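Local coordinates for VAO-type flavoprotein oxidase VAO615 (Myceliophthora thermophila, PDB 6F72) that probably acts as an FAD-dependent oxidoreductase that reacts rapidly with molecular oxygen once reduced, although none of the many alcohols tested has proved to be a substrate, at residues 324-329 and 338-343; 438-441 and 445-448; 479-484 and 492-497. All coordinates share one frame; numbering follows the deposited sequence.

Interaction 1: 324-329 and 338-343; sequences AAFHAL and NSFTYS
Phe340 receives the tip of Phe326 on one face of its ring. CE1 of Phe326 lies 4.0 Å above the plane of the Phe340 ring, shifted from its middle toward the rim, and CZ of Phe326 comes within 3.9 Å of CD2 of Phe340. The two planes are inclined at 50°, so the rings meet obliquely and share dispersion without stacking. Phe333 stacks with Phe340 and Phe370 meets it edge-to-face, and a large flat hydrocarbon suits a site with several other aromatics about it. Thr341 points its side chain away from the helix, where OG1 hydrogen-bonds to Asp451; this is the in-and-out alternation of a β-strand. Here helix 316-335 packs on the seven-stranded antiparallel sheet that contains strand 339-344. Helix and strand segments run nearly antiparallel, as suits the short connection between them, with axes 11.4 Å apart, a gap that the aromatic cluster fills. Tyr342 turns back toward the helix. Its CG sits between the backbone N and the carbonyl carbon (chi1 59°), and the ring thus offers a face to Phe326, whose CE2 stands 3.9 Å above the ring centre of Tyr342. Planes at 81° make this a T-shaped pair, with Phe326 supplying the edge. Beyond the ring, OH of Tyr342 lies 2.8 Å from NE2 of His327 and near the imidazole plane, in a weak, poorly aligned hydrogen bond. Tyrosine and histidine suit these positions because each carries a polar atom at the rim of an aromatic body, and the His327 ring also meets Phe436.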
ATOM      1  N   ALA A 324     -23.760 -10.659   6.701  1.00 31.72           N
ATOM      2  CA  ALA A 324     -24.403 -10.744   5.375  1.00 31.73           C
ATOM      3  C   ALA A 324     -25.360  -9.568   5.105  1.00 31.62           C
ATOM      4  O   ALA A 324     -25.303  -8.957   4.034  1.00 31.35           O
ATOM      5  CB  ALA A 324     -25.128 -12.077   5.223  1.00 32.38           C
ATOM      6  N   ALA A 325     -26.205  -9.254   6.093  1.00 31.86           N
ATOM      7  CA  ALA A 325     -27.206  -8.181   5.997  1.00 31.95           C
ATOM      8  C   ALA A 325     -26.588  -6.784   6.068  1.00 31.27           C
ATOM      9  O   ALA A 325     -27.011  -5.892   5.342  1.00 31.23           O
ATOM     10  CB  ALA A 325     -28.258  -8.343   7.077  1.00 32.54           C
ATOM     11  N   PHE A 326     -25.612  -6.603   6.960  1.00 30.94           N
ATOM     12  CA  PHE A 326     -24.795  -5.380   7.031  1.00 30.32           C
ATOM     13  C   PHE A 326     -24.206  -5.055   5.663  1.00 29.86           C
ATOM     14  O   PHE A 326     -24.272  -3.902   5.208  1.00 29.64           O
ATOM     15  CB  PHE A 326     -23.686  -5.574   8.077  1.00 30.15           C
ATOM     16  CG  PHE A 326     -22.641  -4.483   8.109  1.00 29.54           C
ATOM     17  CD1 PHE A 326     -22.869  -3.294   8.804  1.00 29.59           C
ATOM     18  CD2 PHE A 326     -21.399  -4.674   7.492  1.00 29.08           C
ATOM     19  CE1 PHE A 326     -21.892  -2.302   8.854  1.00 29.21           C
ATOM     20  CE2 PHE A 326     -20.418  -3.687   7.537  1.00 28.61           C
ATOM     21  CZ  PHE A 326     -20.665  -2.502   8.224  1.00 28.70           C
ATOM     22  N   HIS A 327     -23.646  -6.083   5.014  1.00 29.75           N
ATOM     23  CA  HIS A 327     -23.095  -5.965   3.670  1.00 29.45           C
ATOM     24  C   HIS A 327     -24.146  -5.542   2.650  1.00 29.85           C
ATOM     25  O   HIS A 327     -23.909  -4.612   1.872  1.00 29.48           O
ATOM     26  CB  HIS A 327     -22.467  -7.275   3.231  1.00 29.53           C
ATOM     27  CG  HIS A 327     -21.126  -7.529   3.830  1.00 29.25           C
ATOM     28  ND1 HIS A 327     -20.551  -8.779   3.840  1.00 29.52           N
ATOM     29  CD2 HIS A 327     -20.246  -6.698   4.440  1.00 28.68           C
ATOM     30  CE1 HIS A 327     -19.372  -8.709   4.430  1.00 29.21           C
ATOM     31  NE2 HIS A 327     -19.159  -7.455   4.790  1.00 28.69           N
ATOM     32  N   ALA A 328     -25.295  -6.226   2.666  1.00 30.52           N
ATOM     33  CA  ALA A 328     -26.415  -5.907   1.784  1.00 31.26           C
ATOM     34  C   ALA A 328     -26.973  -4.498   2.023  1.00 31.31           C
ATOM     35  O   ALA A 328     -27.564  -3.916   1.118  1.00 31.70           O
ATOM     36  CB  ALA A 328     -27.520  -6.962   1.900  1.00 32.06           C
ATOM     37  N   LEU A 329     -26.766  -3.950   3.222  1.00 31.15           N
ATOM     38  CA  LEU A 329     -27.286  -2.620   3.564  1.00 31.52           C
ATOM     39  C   LEU A 329     -26.370  -1.433   3.209  1.00 31.10           C
ATOM     40  O   LEU A 329     -26.802  -0.266   3.230  1.00 31.34           O
ATOM     41  CB  LEU A 329     -27.730  -2.565   5.033  1.00 31.73           C
ATOM     42  CG  LEU A 329     -29.111  -3.166   5.350  1.00 32.60           C
ATOM     43  CD1 LEU A 329     -29.374  -3.057   6.837  1.00 32.81           C
ATOM     44  CD2 LEU A 329     -30.253  -2.515   4.576  1.00 33.17           C
ATOM     45  N   ASN A 338     -20.405   8.061   1.699  1.00 28.60           N
ATOM     46  CA  ASN A 338     -19.934   7.565   2.998  1.00 28.29           C
ATOM     47  C   ASN A 338     -19.190   6.239   2.878  1.00 27.72           C
ATOM     48  O   ASN A 338     -19.263   5.589   1.838  1.00 27.66           O
ATOM     49  CB  ASN A 338     -21.116   7.376   3.951  1.00 28.87           C
ATOM     50  CG  ASN A 338     -22.093   8.527   3.916  1.00 29.69           C
ATOM     51  OD1 ASN A 338     -21.793   9.621   4.375  1.00 29.84           O
ATOM     52  ND2 ASN A 338     -23.286   8.276   3.381  1.00 30.28           N
ATOM     53  N   SER A 339     -18.490   5.839   3.946  1.00 27.46           N
ATOM     54  CA  SER A 339     -17.785   4.560   3.977  1.00 27.12           C
ATOM     55  C   SER A 339     -17.789   3.911   5.350  1.00 27.26           C
ATOM     56  O   SER A 339     -17.891   4.602   6.377  1.00 27.71           O
ATOM     57  CB  SER A 339     -16.338   4.734   3.531  1.00 26.82           C
ATOM     58  OG  SER A 339     -15.623   5.516   4.472  1.00 27.04           O
ATOM     59  N   PHE A 340     -17.669   2.582   5.353  1.00 26.89           N
ATOM     60  CA  PHE A 340     -17.328   1.825   6.556  1.00 26.86           C
ATOM     61  C   PHE A 340     -15.999   1.137   6.373  1.00 26.54           C
ATOM     62  O   PHE A 340     -15.775   0.448   5.372  1.00 26.23           O
ATOM     63  CB  PHE A 340     -18.395   0.781   6.894  1.00 27.00           C
ATOM     64  CG  PHE A 340     -19.499   1.302   7.763  1.00 27.39           C
ATOM     65  CD1 PHE A 340     -19.230   1.779   9.056  1.00 27.57           C
ATOM     66  CD2 PHE A 340     -20.820   1.301   7.306  1.00 27.65           C
ATOM     67  CE1 PHE A 340     -20.261   2.257   9.864  1.00 28.12           C
ATOM     68  CE2 PHE A 340     -21.857   1.773   8.107  1.00 28.17           C
ATOM     69  CZ  PHE A 340     -21.575   2.257   9.385  1.00 28.51           C
ATOM     70  N   THR A 341     -15.108   1.364   7.336  1.00 26.77           N
ATOM     71  CA  THR A 341     -13.924   0.542   7.510  1.00 26.75           C
ATOM     72  C   THR A 341     -14.176  -0.330   8.751  1.00 27.08           C
ATOM     73  O   THR A 341     -14.613   0.167   9.798  1.00 27.31           O
ATOM     74  CB  THR A 341     -12.622   1.393   7.522  1.00 26.95           C
ATOM     75  OG1 THR A 341     -11.479   0.534   7.435  1.00 27.32           O
ATOM     76  CG2 THR A 341     -12.487   2.299   8.771  1.00 27.36           C
ATOM     77  N   TYR A 342     -13.975  -1.639   8.611  1.00 27.03           N
ATOM     78  CA  TYR A 342     -14.377  -2.558   9.651  1.00 27.45           C
ATOM     79  C   TYR A 342     -13.496  -3.800   9.804  1.00 27.77           C
ATOM     80  O   TYR A 342     -12.787  -4.195   8.875  1.00 27.68           O
ATOM     81  CB  TYR A 342     -15.853  -2.952   9.510  1.00 27.71           C
ATOM     82  CG  TYR A 342     -16.229  -3.609   8.216  1.00 27.61           C
ATOM     83  CD1 TYR A 342     -16.489  -2.844   7.083  1.00 27.29           C
ATOM     84  CD2 TYR A 342     -16.356  -5.000   8.124  1.00 27.97           C
ATOM     85  CE1 TYR A 342     -16.840  -3.435   5.883  1.00 27.34           C
ATOM     86  CE2 TYR A 342     -16.725  -5.603   6.925  1.00 27.99           C
ATOM     87  CZ  TYR A 342     -16.964  -4.808   5.812  1.00 27.70           C
ATOM     88  OH  TYR A 342     -17.300  -5.366   4.615  1.00 27.82           O
ATOM     89  N   SER A 343     -13.554  -4.382  11.001  1.00 28.15           N
ATOM     90  CA  SER A 343     -12.863  -5.616  11.351  1.00 28.46           C
ATOM     91  C   SER A 343     -13.884  -6.746  11.396  1.00 28.76           C
ATOM     92  O   SER A 343     -14.922  -6.633  12.056  1.00 28.94           O
ATOM     93  CB  SER A 343     -12.197  -5.461  12.712  1.00 29.01           C
ATOM     94  OG  SER A 343     -11.430  -6.606  13.027  1.00 29.80           O
TER

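Interaction 2: 438-441 and 445-448; sequences NISQ and FSPF. With NAG (2-acetamido-2-deoxy-beta-D-glucopyranose), chain G.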
ATOM      1  N   ASN A 438     -14.978 -19.158   6.761  1.00 37.91           N
ATOM      2  CA  ASN A 438     -13.777 -19.981   6.553  1.00 38.85           C
ATOM      3  C   ASN A 438     -12.458 -19.303   6.984  1.00 37.19           C
ATOM      4  O   ASN A 438     -11.624 -19.925   7.660  1.00 36.92           O
ATOM      5  CB  ASN A 438     -13.695 -20.449   5.093  1.00 41.59           C
ATOM      6  CG  ASN A 438     -14.728 -21.522   4.748  1.00 45.61           C
ATOM      7  OD1 ASN A 438     -15.651 -21.799   5.521  1.00 45.67           O
ATOM      8  ND2 ASN A 438     -14.565 -22.130   3.567  1.00 49.79           N
ATOM      9  N   ILE A 439     -12.289 -18.033   6.604  1.00 35.46           N
ATOM     10  CA  ILE A 439     -11.111 -17.238   6.983  1.00 34.04           C
ATOM     11  C   ILE A 439     -11.071 -17.025   8.498  1.00 33.94           C
ATOM     12  O   ILE A 439      -9.996 -17.096   9.111  1.00 33.74           O
ATOM     13  CB  ILE A 439     -11.029 -15.873   6.234  1.00 33.06           C
ATOM     14  CG1 ILE A 439     -10.945 -16.088   4.712  1.00 32.57           C
ATOM     15  CG2 ILE A 439      -9.829 -15.063   6.734  1.00 32.38           C
ATOM     16  CD1 ILE A 439     -11.265 -14.867   3.852  1.00 32.05           C
ATOM     17  N   SER A 440     -12.242 -16.781   9.090  1.00 33.98           N
ATOM     18  CA  SER A 440     -12.380 -16.637  10.545  1.00 34.29           C
ATOM     19  C   SER A 440     -11.946 -17.873  11.368  1.00 34.70           C
ATOM     20  O   SER A 440     -11.794 -17.778  12.585  1.00 35.17           O
ATOM     21  CB  SER A 440     -13.816 -16.254  10.903  1.00 34.75           C
ATOM     22  OG  SER A 440     -14.158 -14.998  10.351  1.00 33.96           O
ATOM     23  N   GLN A 441     -11.742 -19.015  10.706  1.00 34.63           N
ATOM     24  CA  GLN A 441     -11.283 -20.250  11.376  1.00 35.04           C
ATOM     25  C   GLN A 441      -9.759 -20.382  11.334  1.00 34.40           C
ATOM     26  O   GLN A 441      -9.183 -21.276  11.986  1.00 34.70           O
ATOM     27  CB  GLN A 441     -11.945 -21.525  10.791  1.00 35.41           C
ATOM     28  CG  GLN A 441     -13.468 -21.526  10.683  1.00 36.03           C
ATOM     29  CD  GLN A 441     -14.164 -20.937  11.896  1.00 36.39           C
ATOM     30  OE1 GLN A 441     -14.026 -21.434  13.010  1.00 37.07           O
ATOM     31  NE2 GLN A 441     -14.916 -19.866  11.680  1.00 36.02           N
ATOM     32  N   PHE A 445      -4.986 -15.322  10.429  1.00 29.24           N
ATOM     33  CA  PHE A 445      -5.581 -14.436   9.429  1.00 28.78           C
ATOM     34  C   PHE A 445      -6.912 -13.820   9.875  1.00 29.00           C
ATOM     35  O   PHE A 445      -7.578 -13.120   9.087  1.00 28.78           O
ATOM     36  CB  PHE A 445      -5.745 -15.186   8.107  1.00 28.75           C
ATOM     37  CG  PHE A 445      -4.441 -15.522   7.425  1.00 28.47           C
ATOM     38  CD1 PHE A 445      -3.685 -16.632   7.818  1.00 28.72           C
ATOM     39  CD2 PHE A 445      -3.981 -14.745   6.369  1.00 27.89           C
ATOM     40  CE1 PHE A 445      -2.487 -16.942   7.179  1.00 28.60           C
ATOM     41  CE2 PHE A 445      -2.790 -15.060   5.715  1.00 27.76           C
ATOM     42  CZ  PHE A 445      -2.039 -16.154   6.124  1.00 28.07           C
ATOM     43  N   SER A 446      -7.269 -14.047  11.141  1.00 29.31           N
ATOM     44  CA  SER A 446      -8.511 -13.551  11.741  1.00 29.71           C
ATOM     45  C   SER A 446      -8.191 -12.743  13.014  1.00 29.82           C
ATOM     46  O   SER A 446      -7.286 -13.132  13.732  1.00 30.09           O
ATOM     47  CB  SER A 446      -9.441 -14.726  12.051  1.00 30.45           C
ATOM     48  OG  SER A 446     -10.600 -14.327  12.770  1.00 31.04           O
ATOM     49  N   PRO A 447      -8.858 -11.608  13.284  1.00 29.86           N
ATOM     50  CA  PRO A 447      -9.797 -10.938  12.361  1.00 29.63           C
ATOM     51  C   PRO A 447      -9.081 -10.329  11.161  1.00 28.96           C
ATOM     52  O   PRO A 447      -7.848 -10.406  11.066  1.00 28.35           O
ATOM     53  CB  PRO A 447     -10.417  -9.827  13.223  1.00 29.88           C
ATOM     54  CG  PRO A 447      -9.440  -9.601  14.337  1.00 29.95           C
ATOM     55  CD  PRO A 447      -8.782 -10.923  14.590  1.00 30.02           C
ATOM     56  N   PHE A 448      -9.856  -9.766  10.235  1.00 29.00           N
ATOM     57  CA  PHE A 448      -9.291  -9.039   9.101  1.00 28.55           C
ATOM     58  C   PHE A 448     -10.126  -7.813   8.777  1.00 28.86           C
ATOM     59  O   PHE A 448     -11.318  -7.747   9.110  1.00 29.16           O
ATOM     60  CB  PHE A 448      -9.123  -9.945   7.872  1.00 28.20           C
ATOM     61  CG  PHE A 448     -10.418 -10.511   7.343  1.00 28.43           C
ATOM     62  CD1 PHE A 448     -10.923 -11.723   7.836  1.00 28.85           C
ATOM     63  CD2 PHE A 448     -11.128  -9.851   6.343  1.00 28.17           C
ATOM     64  CE1 PHE A 448     -12.118 -12.250   7.350  1.00 29.19           C
ATOM     65  CE2 PHE A 448     -12.324 -10.370   5.851  1.00 28.60           C
ATOM     66  CZ  PHE A 448     -12.818 -11.578   6.358  1.00 29.07           C
TER
HETATM   67  C1  NAG G 610     -15.409 -23.171   3.030  1.00 36.63           C
HETATM   68  C2  NAG G 610     -15.346 -23.040   1.493  1.00 41.26           C
HETATM   69  C3  NAG G 610     -15.643 -24.347   0.726  1.00 42.52           C
HETATM   70  C4  NAG G 610     -15.076 -25.600   1.410  1.00 44.22           C
HETATM   71  C5  NAG G 610     -15.538 -25.615   2.874  1.00 44.19           C
HETATM   72  C6  NAG G 610     -15.113 -26.863   3.645  1.00 46.41           C
HETATM   73  C7  NAG G 610     -15.960 -20.857   0.463  1.00 42.38           C
HETATM   74  C8  NAG G 610     -17.115 -19.939   0.181  1.00 40.21           C
HETATM   75  N2  NAG G 610     -16.283 -21.992   1.102  1.00 41.39           N
HETATM   76  O3  NAG G 610     -15.112 -24.280  -0.601  1.00 42.99           O
HETATM   77  O4  NAG G 610     -15.446 -26.795   0.700  1.00 45.12           O
HETATM   78  O5  NAG G 610     -14.986 -24.454   3.522  1.00 41.42           O
HETATM   79  O6  NAG G 610     -13.700 -26.824   3.892  1.00 49.07           O
HETATM   80  O7  NAG G 610     -14.823 -20.563   0.115  1.00 42.91           O
HETATM   81  O   HOH W   1     -12.155 -13.221  10.756  1.00 36.83           O
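Phe448 presents the CD1-CE1 side of its ring obliquely to Ile439, whose CG2 methyl is 3.7 Å from CE1 of Phe448. A second aromatic, Phe436, meets the Phe448 ring edge-to-face. The other flat side chain, Phe445, starts out toward helix 426-439 but leads away to Tyr497; its CB lies 4.3 Å from CG2 of Ile439. That methyl is anti to the backbone N of Ile439, which sends it between the two phenylalanines, and the branched isoleucine can at the same time touch Leu502 and Met505 of helix 488-508. The loop here turns from the end of helix 426-439 back into strand 448-452, and a cis peptide bond before Pro447 bends it. Small Ser446 fits where the backbones draw close: its CB is 3.8 Å from O of Ile439. Its hydroxyl reaches Ser440 through one water, 2.8 Å from OG of Ser446 and 2.7 Å from OG of Ser440. The water donates to Ser440 OG, while the same hydroxyl hydrogen-bonds to the carbonyl of Phe436 one turn back in the helix. Asn438, Ile439 and Ser440 form an N-glycosylation sequon. ND2 of Asn438 is joined to C1 of the N-acetylglucosamine by a 1.4 Å covalent bond, and its side chain does not touch 445-448. The contact thus rests on hydrocarbon packing around Ile439 and on a water that couples two serine hydroxyls too far apart to bond directly, while the sugar on Asn438 lies apart from it.

Interaction 3: 479-484 and 492-497; sequences AGSWDW and AARDRY
NH1 of Arg494 donates a 2.8 Å hydrogen bond to the carbonyl O of Ser481. The N-H points fairly straight at the oxygen (151°), and the oxygen lies close to the guanidinium plane, at its edge; seen from the carbonyl, however, the donor sits well above the peptide plane, 43° out of it. NH1 also donates to a water 2.9 Å away, and that water stands 3.1 Å from OG of Ser481. OG of Ser481 is 4.1 Å from NH1 of Arg494, too far for a direct bond, and the water spans the gap. Arginine has the length for this task: its chain leaves the helix extended and bends at chi3 (-78°), passing CD within 3.6 Å of the carbonyl O of Ser481. Gly480, with no side chain, keeps the backbone slim beside that aliphatic stem, and the arginine side chain also packs on Phe412. The contact joins the end of strand 472-480 and the loop after it to helix 488-508. The CB of Asp483 points toward the helix, yet its OD2 remains 5.1 Å from NH2 of Arg494, and its OD1 accepts from the backbone N of Asp485. NH1 thus rests on a backbone carbonyl and a water, both neutral partners, while the nearby carboxylate probably adds a favourable field without forming a salt bridge.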
ATOM      1  N   ALA A 479      -5.132 -10.817   6.454  1.00 23.81           N
ATOM      2  CA  ALA A 479      -3.705 -10.594   6.638  1.00 23.30           C
ATOM      3  C   ALA A 479      -3.141 -11.493   7.736  1.00 23.41           C
ATOM      4  O   ALA A 479      -3.631 -11.491   8.870  1.00 23.69           O
ATOM      5  CB  ALA A 479      -3.422  -9.124   6.930  1.00 22.93           C
ATOM      6  N   GLY A 480      -2.113 -12.250   7.363  1.00 23.19           N
ATOM      7  CA  GLY A 480      -1.405 -13.148   8.268  1.00 23.34           C
ATOM      8  C   GLY A 480      -0.312 -12.427   9.016  1.00 23.15           C
ATOM      9  O   GLY A 480       0.552 -11.759   8.412  1.00 22.80           O
ATOM     10  N   SER A 481      -0.362 -12.554  10.338  1.00 23.39           N
ATOM     11  CA  SER A 481       0.666 -12.003  11.218  1.00 23.22           C
ATOM     12  C   SER A 481       1.953 -12.803  11.122  1.00 23.08           C
ATOM     13  O   SER A 481       1.948 -13.967  10.718  1.00 23.25           O
ATOM     14  CB  SER A 481       0.158 -11.941  12.656  1.00 23.69           C
ATOM     15  OG  SER A 481      -0.448 -13.167  13.011  1.00 24.22           O
ATOM     16  N   TRP A 482       3.060 -12.148  11.451  1.00 22.75           N
ATOM     17  CA  TRP A 482       4.345 -12.822  11.619  1.00 22.70           C
ATOM     18  C   TRP A 482       4.447 -13.328  13.059  1.00 23.10           C
ATOM     19  O   TRP A 482       3.819 -12.773  13.969  1.00 23.41           O
ATOM     20  CB  TRP A 482       5.463 -11.846  11.311  1.00 22.33           C
ATOM     21  CG  TRP A 482       6.824 -12.413  11.313  1.00 22.37           C
ATOM     22  CD1 TRP A 482       7.715 -12.383  12.347  1.00 22.57           C
ATOM     23  CD2 TRP A 482       7.484 -13.080  10.228  1.00 22.20           C
ATOM     24  NE1 TRP A 482       8.879 -12.988  11.976  1.00 22.65           N
ATOM     25  CE2 TRP A 482       8.777 -13.423  10.683  1.00 22.43           C
ATOM     26  CE3 TRP A 482       7.112 -13.422   8.918  1.00 21.94           C
ATOM     27  CZ2 TRP A 482       9.713 -14.090   9.874  1.00 22.45           C
ATOM     28  CZ3 TRP A 482       8.044 -14.087   8.109  1.00 21.93           C
ATOM     29  CH2 TRP A 482       9.334 -14.413   8.598  1.00 22.22           C
ATOM     30  N   ASP A 483       5.217 -14.392  13.262  1.00 23.16           N
ATOM     31  CA  ASP A 483       5.377 -14.970  14.589  1.00 23.52           C
ATOM     32  C   ASP A 483       6.854 -15.219  14.845  1.00 23.52           C
ATOM     33  O   ASP A 483       7.460 -16.132  14.263  1.00 23.57           O
ATOM     34  CB  ASP A 483       4.540 -16.254  14.736  1.00 23.88           C
ATOM     35  CG  ASP A 483       4.576 -16.839  16.146  1.00 24.50           C
ATOM     36  OD1 ASP A 483       5.255 -16.300  17.063  1.00 24.65           O
ATOM     37  OD2 ASP A 483       3.912 -17.872  16.327  1.00 24.82           O
ATOM     38  N   TRP A 484       7.417 -14.390  15.725  1.00 23.47           N
ATOM     39  CA  TRP A 484       8.830 -14.465  16.069  1.00 23.54           C
ATOM     40  C   TRP A 484       9.237 -15.708  16.893  1.00 24.07           C
ATOM     41  O   TRP A 484      10.428 -16.020  16.978  1.00 24.29           O
ATOM     42  CB  TRP A 484       9.277 -13.167  16.744  1.00 23.46           C
ATOM     43  CG  TRP A 484       9.392 -12.022  15.765  1.00 22.89           C
ATOM     44  CD1 TRP A 484       8.621 -10.898  15.727  1.00 22.63           C
ATOM     45  CD2 TRP A 484      10.326 -11.909  14.680  1.00 22.58           C
ATOM     46  NE1 TRP A 484       9.024 -10.077  14.694  1.00 22.25           N
ATOM     47  CE2 TRP A 484      10.064 -10.673  14.030  1.00 22.22           C
ATOM     48  CE3 TRP A 484      11.374 -12.720  14.204  1.00 22.66           C
ATOM     49  CZ2 TRP A 484      10.806 -10.229  12.924  1.00 21.92           C
ATOM     50  CZ3 TRP A 484      12.115 -12.284  13.107  1.00 22.41           C
ATOM     51  CH2 TRP A 484      11.816 -11.043  12.466  1.00 22.03           C
ATOM     52  N   ALA A 492       7.649 -19.619   6.224  1.00 22.43           N
ATOM     53  CA  ALA A 492       7.717 -19.943   4.799  1.00 22.50           C
ATOM     54  C   ALA A 492       6.463 -20.708   4.370  1.00 22.77           C
ATOM     55  O   ALA A 492       5.933 -20.479   3.274  1.00 22.51           O
ATOM     56  CB  ALA A 492       8.976 -20.731   4.464  1.00 22.83           C
ATOM     57  N   ALA A 493       5.990 -21.583   5.255  1.00 23.27           N
ATOM     58  CA  ALA A 493       4.760 -22.329   5.045  1.00 23.66           C
ATOM     59  C   ALA A 493       3.542 -21.416   5.108  1.00 23.43           C
ATOM     60  O   ALA A 493       2.612 -21.603   4.324  1.00 23.50           O
ATOM     61  CB  ALA A 493       4.638 -23.476   6.045  1.00 24.21           C
ATOM     62  N   ARG A 494       3.549 -20.432   6.012  1.00 23.29           N
ATOM     63  CA  ARG A 494       2.472 -19.428   6.081  1.00 23.13           C
ATOM     64  C   ARG A 494       2.397 -18.566   4.791  1.00 22.82           C
ATOM     65  O   ARG A 494       1.293 -18.263   4.257  1.00 22.63           O
ATOM     66  CB  ARG A 494       2.609 -18.567   7.340  1.00 23.03           C
ATOM     67  CG  ARG A 494       1.384 -17.710   7.639  1.00 22.89           C
ATOM     68  CD  ARG A 494       1.459 -17.055   9.009  1.00 22.96           C
ATOM     69  NE  ARG A 494       1.142 -17.994  10.077  1.00 23.54           N
ATOM     70  CZ  ARG A 494       1.229 -17.733  11.383  1.00 23.77           C
ATOM     71  NH1 ARG A 494       1.607 -16.534  11.828  1.00 23.47           N
ATOM     72  NH2 ARG A 494       0.911 -18.682  12.253  1.00 24.31           N
ATOM     73  N   ASP A 495       3.583 -18.199   4.300  1.00 22.76           N
ATOM     74  CA  ASP A 495       3.763 -17.533   3.008  1.00 22.49           C
ATOM     75  C   ASP A 495       3.101 -18.329   1.851  1.00 22.81           C
ATOM     76  O   ASP A 495       2.276 -17.766   1.098  1.00 22.60           O
ATOM     77  CB  ASP A 495       5.266 -17.295   2.758  1.00 22.34           C
ATOM     78  CG  ASP A 495       5.546 -16.044   1.950  1.00 21.94           C
ATOM     79  OD1 ASP A 495       4.693 -15.124   1.931  1.00 21.65           O
ATOM     80  OD2 ASP A 495       6.651 -15.974   1.352  1.00 21.89           O
ATOM     81  N   ARG A 496       3.444 -19.614   1.716  1.00 23.37           N
ATOM     82  CA  ARG A 496       2.867 -20.458   0.661  1.00 23.86           C
ATOM     83  C   ARG A 496       1.376 -20.737   0.860  1.00 24.19           C
ATOM     84  O   ARG A 496       0.608 -20.752  -0.124  1.00 24.25           O
ATOM     85  CB  ARG A 496       3.648 -21.758   0.451  1.00 24.43           C
ATOM     86  CG  ARG A 496       5.070 -21.547  -0.076  1.00 24.46           C
ATOM     87  CD  ARG A 496       5.814 -22.867  -0.252  1.00 25.14           C
ATOM     88  NE  ARG A 496       5.675 -23.750   0.919  1.00 25.71           N
ATOM     89  CZ  ARG A 496       6.509 -23.807   1.966  1.00 25.78           C
ATOM     90  NH1 ARG A 496       7.598 -23.051   2.031  1.00 25.51           N
ATOM     91  NH2 ARG A 496       6.243 -24.641   2.954  1.00 26.26           N
ATOM     92  N   TYR A 497       0.963 -20.936   2.115  1.00 24.44           N
ATOM     93  CA  TYR A 497      -0.462 -21.007   2.452  1.00 24.61           C
ATOM     94  C   TYR A 497      -1.233 -19.788   1.923  1.00 24.18           C
ATOM     95  O   TYR A 497      -2.288 -19.951   1.293  1.00 24.20           O
ATOM     96  CB  TYR A 497      -0.703 -21.172   3.959  1.00 25.00           C
ATOM     97  CG  TYR A 497      -2.161 -20.980   4.335  1.00 25.30           C
ATOM     98  CD1 TYR A 497      -3.110 -21.993   4.104  1.00 25.93           C
ATOM     99  CD2 TYR A 497      -2.599 -19.775   4.896  1.00 25.01           C
ATOM    100  CE1 TYR A 497      -4.456 -21.796   4.424  1.00 26.30           C
ATOM    101  CE2 TYR A 497      -3.925 -19.572   5.234  1.00 25.26           C
ATOM    102  CZ  TYR A 497      -4.853 -20.565   4.982  1.00 25.97           C
ATOM    103  OH  TYR A 497      -6.167 -20.331   5.318  1.00 26.29           O
TER
HETATM  104  O   HOH W   2       1.177 -15.416  14.472  1.00 32.66           O

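Overall arrangement
All three contacts border the same seven-stranded antiparallel sheet. Interaction 1 is buried and almost wholly aromatic, set between a helix and strand 339-344. Interaction 2, at the turn into the neighbouring strand 448-452, is also buried, but mixes apolar packing with a water bridge next to a glycosylated helix end. Interaction 3, where strand 472-480 runs out, is only partly buried and relies on a charged side chain. Interaction 2 joins the others: Ser343 packs on Pro447, and the Phe445 ring lies against Gly480 and Arg494. Interactions 1 and 3 do not touch, their centres being about 28 Å apart.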